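Local coordinates for flagellar hook associated protein type 3 FlgL (Legionella pneumophila subsp. pneumophila, PDB 5YTI) that probably serves as a structural protein of the bacterial flagellum, a hook-associated member of the flagellin family found at the hook-filament junction, at residues 294-306 and 320-334. Sequence-based numbering, arbitrary orientation.
Sequences ESIFSTVQRMINN and TQTENNQLLAQIDSA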
loop_
_atom_site.group_PDB
_atom_site.type_symbol
_atom_site.label_atom_id
_atom_site.label_comp_id
_atom_site.label_asym_id
_atom_site.label_seq_id
_atom_site.Cartn_x
_atom_site.Cartn_y
_atom_site.Cartn_z
ATOM N N GLU A 294 0.330 7.010 -1.611
ATOM C CA GLU A 294 0.223 8.105 -2.561
ATOM C C GLU A 294 -0.808 7.749 -3.634
ATOM O O GLU A 294 -0.680 6.694 -4.282
ATOM C CB GLU A 294 1.611 8.424 -3.167
ATOM C CG GLU A 294 1.584 8.725 -4.666
ATOM C CD GLU A 294 2.846 9.382 -5.223
ATOM O OE1 GLU A 294 3.955 8.940 -4.905
ATOM O OE2 GLU A 294 2.724 10.327 -6.037
ATOM N N SER A 295 -1.801 8.637 -3.819
ATOM C CA SER A 295 -2.937 8.428 -4.765
ATOM C C SER A 295 -2.517 8.190 -6.186
ATOM O O SER A 295 -1.478 8.652 -6.608
ATOM C CB SER A 295 -3.921 9.621 -4.760
ATOM O OG SER A 295 -3.325 10.871 -5.116
ATOM N N ILE A 296 -3.325 7.465 -6.934
ATOM C CA ILE A 296 -3.042 7.323 -8.346
ATOM C C ILE A 296 -2.945 8.710 -8.905
ATOM O O ILE A 296 -2.139 8.994 -9.767
ATOM C CB ILE A 296 -4.178 6.667 -9.112
ATOM C CG1 ILE A 296 -4.429 5.271 -8.592
ATOM C CG2 ILE A 296 -3.840 6.569 -10.583
ATOM C CD1 ILE A 296 -5.887 4.885 -8.784
ATOM N N PHE A 297 -3.803 9.578 -8.409
ATOM C CA PHE A 297 -3.888 10.917 -8.930
ATOM C C PHE A 297 -2.552 11.638 -8.922
ATOM O O PHE A 297 -2.112 12.089 -9.973
ATOM C CB PHE A 297 -4.943 11.680 -8.181
ATOM C CG PHE A 297 -6.230 10.929 -8.078
ATOM C CD1 PHE A 297 -6.902 10.555 -9.221
ATOM C CD2 PHE A 297 -6.752 10.573 -6.839
ATOM C CE1 PHE A 297 -8.086 9.864 -9.135
ATOM C CE2 PHE A 297 -7.940 9.884 -6.749
ATOM C CZ PHE A 297 -8.609 9.524 -7.898
ATOM N N SER A 298 -1.881 11.742 -7.783
ATOM C CA SER A 298 -0.572 12.386 -7.817
ATOM C C SER A 298 0.423 11.593 -8.701
ATOM O O SER A 298 1.243 12.212 -9.351
ATOM C CB SER A 298 -0.021 12.733 -6.418
ATOM O OG SER A 298 0.486 11.601 -5.778
ATOM N N THR A 299 0.321 10.264 -8.790
ATOM C CA THR A 299 1.164 9.493 -9.733
ATOM C C THR A 299 1.039 10.052 -11.165
ATOM O O THR A 299 2.031 10.254 -11.881
ATOM C CB THR A 299 0.847 7.971 -9.762
ATOM O OG1 THR A 299 1.371 7.317 -8.609
ATOM C CG2 THR A 299 1.489 7.319 -10.967
ATOM N N VAL A 300 -0.185 10.301 -11.584
ATOM C CA VAL A 300 -0.411 10.861 -12.908
ATOM C C VAL A 300 0.004 12.339 -13.017
ATOM O O VAL A 300 0.515 12.748 -14.068
ATOM C CB VAL A 300 -1.869 10.714 -13.355
ATOM C CG1 VAL A 300 -2.017 11.278 -14.754
ATOM C CG2 VAL A 300 -2.311 9.253 -13.326
ATOM N N GLN A 301 -0.220 13.106 -11.946
ATOM C CA GLN A 301 0.241 14.498 -11.858
ATOM C C GLN A 301 1.723 14.545 -12.082
ATOM O O GLN A 301 2.232 15.462 -12.723
ATOM C CB GLN A 301 -0.059 15.112 -10.490
ATOM C CG GLN A 301 -1.547 15.194 -10.167
ATOM C CD GLN A 301 -1.852 16.162 -9.054
ATOM O OE1 GLN A 301 -2.386 17.237 -9.321
ATOM N NE2 GLN A 301 -1.530 15.792 -7.807
ATOM N N ARG A 302 2.395 13.533 -11.542
ATOM C CA ARG A 302 3.830 13.374 -11.637
ATOM C C ARG A 302 4.300 12.944 -13.023
ATOM O O ARG A 302 5.396 13.330 -13.446
ATOM C CB ARG A 302 4.299 12.334 -10.632
ATOM C CG ARG A 302 4.424 12.822 -9.192
ATOM C CD ARG A 302 5.683 12.245 -8.565
ATOM N NE ARG A 302 5.469 11.039 -7.773
ATOM C CZ ARG A 302 6.407 10.124 -7.515
ATOM N NH1 ARG A 302 6.075 9.088 -6.771
ATOM N NH2 ARG A 302 7.651 10.205 -8.002
HETATM N N MSE A 303 3.514 12.131 -13.727
HETATM C CA MSE A 303 3.928 11.700 -15.065
HETATM C C MSE A 303 3.897 12.896 -15.967
HETATM O O MSE A 303 4.743 13.022 -16.860
HETATM C CB MSE A 303 3.053 10.617 -15.649
HETATM C CG MSE A 303 3.297 9.205 -15.128
HETATM SE SE MSE A 303 1.716 8.188 -15.750
HETATM C CE MSE A 303 1.862 8.447 -17.680
ATOM N N ILE A 304 2.927 13.779 -15.710
ATOM C CA ILE A 304 2.787 15.071 -16.419
ATOM C C ILE A 304 3.956 16.052 -16.118
ATOM O O ILE A 304 4.589 16.593 -17.035
ATOM C CB ILE A 304 1.460 15.781 -16.053
ATOM C CG1 ILE A 304 0.238 15.015 -16.570
ATOM C CG2 ILE A 304 1.454 17.217 -16.553
ATOM C CD1 ILE A 304 -1.084 15.495 -15.963
ATOM N N ASN A 305 4.245 16.304 -14.847
ATOM C CA ASN A 305 5.394 17.128 -14.529
ATOM C C ASN A 305 6.613 16.623 -15.280
ATOM O O ASN A 305 7.371 17.425 -15.787
ATOM C CB ASN A 305 5.699 17.135 -13.039
ATOM C CG ASN A 305 4.622 17.820 -12.218
ATOM O OD1 ASN A 305 4.729 17.897 -10.998
ATOM N ND2 ASN A 305 3.576 18.312 -12.875
ATOM N N ASN A 306 6.787 15.305 -15.372
ATOM C CA ASN A 306 7.992 14.711 -15.957
ATOM C C ASN A 306 8.040 14.820 -17.486
ATOM O O ASN A 306 9.066 15.095 -18.089
ATOM C CB ASN A 306 8.037 13.238 -15.587
ATOM C CG ASN A 306 9.435 12.757 -15.315
ATOM O OD1 ASN A 306 10.104 13.286 -14.449
ATOM N ND2 ASN A 306 9.876 11.732 -16.038
ATOM N N THR A 320 15.357 12.464 -15.997
ATOM C CA THR A 320 14.065 11.897 -16.333
ATOM C C THR A 320 13.949 10.430 -15.967
ATOM O O THR A 320 12.902 10.015 -15.450
ATOM C CB THR A 320 13.871 11.970 -17.851
ATOM O OG1 THR A 320 13.653 13.321 -18.209
ATOM C CG2 THR A 320 12.709 11.147 -18.331
ATOM N N GLN A 321 15.004 9.648 -16.254
ATOM C CA GLN A 321 14.897 8.194 -16.226
ATOM C C GLN A 321 14.687 7.697 -14.813
ATOM O O GLN A 321 13.797 6.904 -14.552
ATOM C CB GLN A 321 16.111 7.518 -16.874
ATOM C CG GLN A 321 15.860 6.077 -17.347
ATOM C CD GLN A 321 14.977 6.002 -18.596
ATOM O OE1 GLN A 321 13.834 6.509 -18.611
ATOM N NE2 GLN A 321 15.505 5.374 -19.660
ATOM N N THR A 322 15.468 8.188 -13.874
ATOM C CA THR A 322 15.317 7.708 -12.517
ATOM C C THR A 322 13.869 7.719 -12.032
ATOM O O THR A 322 13.401 6.767 -11.372
ATOM C CB THR A 322 16.120 8.564 -11.566
ATOM O OG1 THR A 322 17.502 8.529 -11.949
ATOM C CG2 THR A 322 15.937 8.037 -10.149
ATOM N N GLU A 323 13.201 8.823 -12.349
ATOM C CA GLU A 323 11.815 9.050 -12.018
ATOM C C GLU A 323 10.885 8.304 -12.990
ATOM O O GLU A 323 9.838 7.857 -12.579
ATOM C CB GLU A 323 11.532 10.564 -11.984
ATOM C CG GLU A 323 10.065 11.009 -12.132
ATOM C CD GLU A 323 9.289 11.286 -10.824
ATOM O OE1 GLU A 323 9.724 10.845 -9.730
ATOM O OE2 GLU A 323 8.197 11.945 -10.904
ATOM N N ASN A 324 11.241 8.156 -14.266
ATOM C CA ASN A 324 10.420 7.335 -15.175
ATOM C C ASN A 324 10.245 5.941 -14.595
ATOM O O ASN A 324 9.115 5.476 -14.482
ATOM C CB ASN A 324 11.045 7.167 -16.559
ATOM C CG ASN A 324 10.787 8.330 -17.495
ATOM O OD1 ASN A 324 9.799 9.082 -17.379
ATOM N ND2 ASN A 324 11.678 8.462 -18.473
ATOM N N ASN A 325 11.359 5.276 -14.252
ATOM C CA ASN A 325 11.343 3.933 -13.664
ATOM C C ASN A 325 10.425 3.822 -12.465
ATOM O O ASN A 325 9.784 2.768 -12.241
ATOM C CB ASN A 325 12.722 3.545 -13.171
ATOM C CG ASN A 325 13.600 3.061 -14.269
ATOM O OD1 ASN A 325 13.813 3.792 -15.222
ATOM N ND2 ASN A 325 14.099 1.807 -14.165
ATOM N N GLN A 326 10.397 4.891 -11.674
ATOM C CA GLN A 326 9.557 4.902 -10.475
ATOM C C GLN A 326 8.109 4.963 -10.890
ATOM O O GLN A 326 7.284 4.203 -10.405
ATOM C CB GLN A 326 9.909 6.072 -9.528
ATOM C CG GLN A 326 11.288 5.937 -8.898
ATOM C CD GLN A 326 11.257 5.193 -7.597
ATOM O OE1 GLN A 326 10.542 5.602 -6.692
ATOM N NE2 GLN A 326 12.048 4.115 -7.470
ATOM N N LEU A 327 7.809 5.864 -11.816
ATOM C CA LEU A 327 6.439 6.098 -12.220
ATOM C C LEU A 327 5.882 4.883 -12.944
ATOM O O LEU A 327 4.691 4.663 -12.944
ATOM C CB LEU A 327 6.323 7.360 -13.070
ATOM C CG LEU A 327 6.486 8.686 -12.323
ATOM C CD1 LEU A 327 6.535 9.831 -13.319
ATOM C CD2 LEU A 327 5.336 8.910 -11.348
ATOM N N LEU A 328 6.736 4.068 -13.537
ATOM C CA LEU A 328 6.235 2.875 -14.144
ATOM C C LEU A 328 5.810 1.946 -13.035
ATOM O O LEU A 328 4.772 1.327 -13.102
ATOM C CB LEU A 328 7.321 2.232 -14.951
ATOM C CG LEU A 328 6.896 0.984 -15.683
ATOM C CD1 LEU A 328 5.806 1.328 -16.697
ATOM C CD2 LEU A 328 8.135 0.418 -16.357
ATOM N N ALA A 329 6.602 1.855 -11.987
ATOM C CA ALA A 329 6.247 0.935 -10.906
ATOM C C ALA A 329 4.935 1.334 -10.264
ATOM O O ALA A 329 4.169 0.486 -9.829
ATOM C CB ALA A 329 7.344 0.872 -9.854
ATOM N N GLN A 330 4.669 2.631 -10.216
ATOM C CA GLN A 330 3.483 3.105 -9.517
ATOM C C GLN A 330 2.200 2.893 -10.289
ATOM O O GLN A 330 1.187 2.477 -9.716
ATOM C CB GLN A 330 3.657 4.567 -9.132
ATOM C CG GLN A 330 4.674 4.695 -8.014
ATOM C CD GLN A 330 4.819 6.101 -7.496
ATOM O OE1 GLN A 330 5.834 6.402 -6.867
ATOM N NE2 GLN A 330 3.807 6.972 -7.732
ATOM N N ILE A 331 2.256 3.221 -11.576
ATOM C CA ILE A 331 1.245 2.813 -12.516
ATOM C C ILE A 331 0.953 1.326 -12.396
ATOM O O ILE A 331 -0.211 0.963 -12.404
ATOM C CB ILE A 331 1.668 3.072 -13.948
ATOM C CG1 ILE A 331 1.409 4.514 -14.320
ATOM C CG2 ILE A 331 0.890 2.184 -14.879
ATOM C CD1 ILE A 331 0.047 5.001 -13.893
ATOM N N ASP A 332 1.981 0.480 -12.278
ATOM C CA ASP A 332 1.757 -0.950 -12.159
ATOM C C ASP A 332 1.165 -1.302 -10.823
ATOM O O ASP A 332 0.186 -2.030 -10.770
ATOM C CB ASP A 332 3.039 -1.746 -12.337
ATOM C CG ASP A 332 3.517 -1.771 -13.778
ATOM O OD1 ASP A 332 2.795 -1.195 -14.629
ATOM O OD2 ASP A 332 4.601 -2.352 -14.063
ATOM N N SER A 333 1.767 -0.810 -9.739
ATOM C CA SER A 333 1.257 -1.056 -8.384
ATOM C C SER A 333 -0.252 -0.818 -8.333
ATOM O O SER A 333 -0.975 -1.515 -7.620
ATOM C CB SER A 333 1.935 -0.130 -7.381
ATOM O OG SER A 333 3.081 -0.723 -6.777
ATOM N N ALA A 334 -0.694 0.166 -9.112
ATOM C CA ALA A 334 -2.050 0.605 -9.142
ATOM C C ALA A 334 -2.878 -0.230 -10.089
ATOM O O ALA A 334 -4.037 -0.488 -9.848
ATOM C CB ALA A 334 -2.100 2.058 -9.570
#
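NE2 of Q330 donates to OG1 of T299 across the interface at 2.6 Å, a bent hydrogen bond (137° at the proton) whose acceptor lies almost in the amide plane, whereas OE1 of Q330 accepts from the backbone of G189. Beside this bond, R302 is held by E294, in the loop just before its own helix, and by E323 of the facing helix, forming one salt-bridge network. NH1 of R302 meets OE1 of E294 at 2.8 Å, on the syn side, tilted out of the carboxylate plane. NH2 of R302 reaches OE1 of E323 at 2.8 Å, near the guanidinium plane but with a strongly bent, weak hydrogen bond. Bends at chi2 and chi3 fold the arginine between its two carboxylates, and CD2 of L327 lies over one guanidinium face, toward the rim. OG of S298 donates to OE2 of E294, a second-shell bond that steadies this acid.

Farther along, L327 is a knob set among T299, R302, M303 and N306, its CD1 3.8 Å from CG of M303. Reciprocally, N306 fits among T320, E323, N324 and L327. The selenium of selenomethionine M303 packs 4.0 Å from CG1 of I331, and I296 meets A334 at the far end.

Helix 49-96 also touches M303 and I331. With axes 10.1 Å apart and directions 149° apart, these segments form an antiparallel helical hairpin with knobs-into-holes packing, joined to the helical bundle characteristic of flagellin-family proteins.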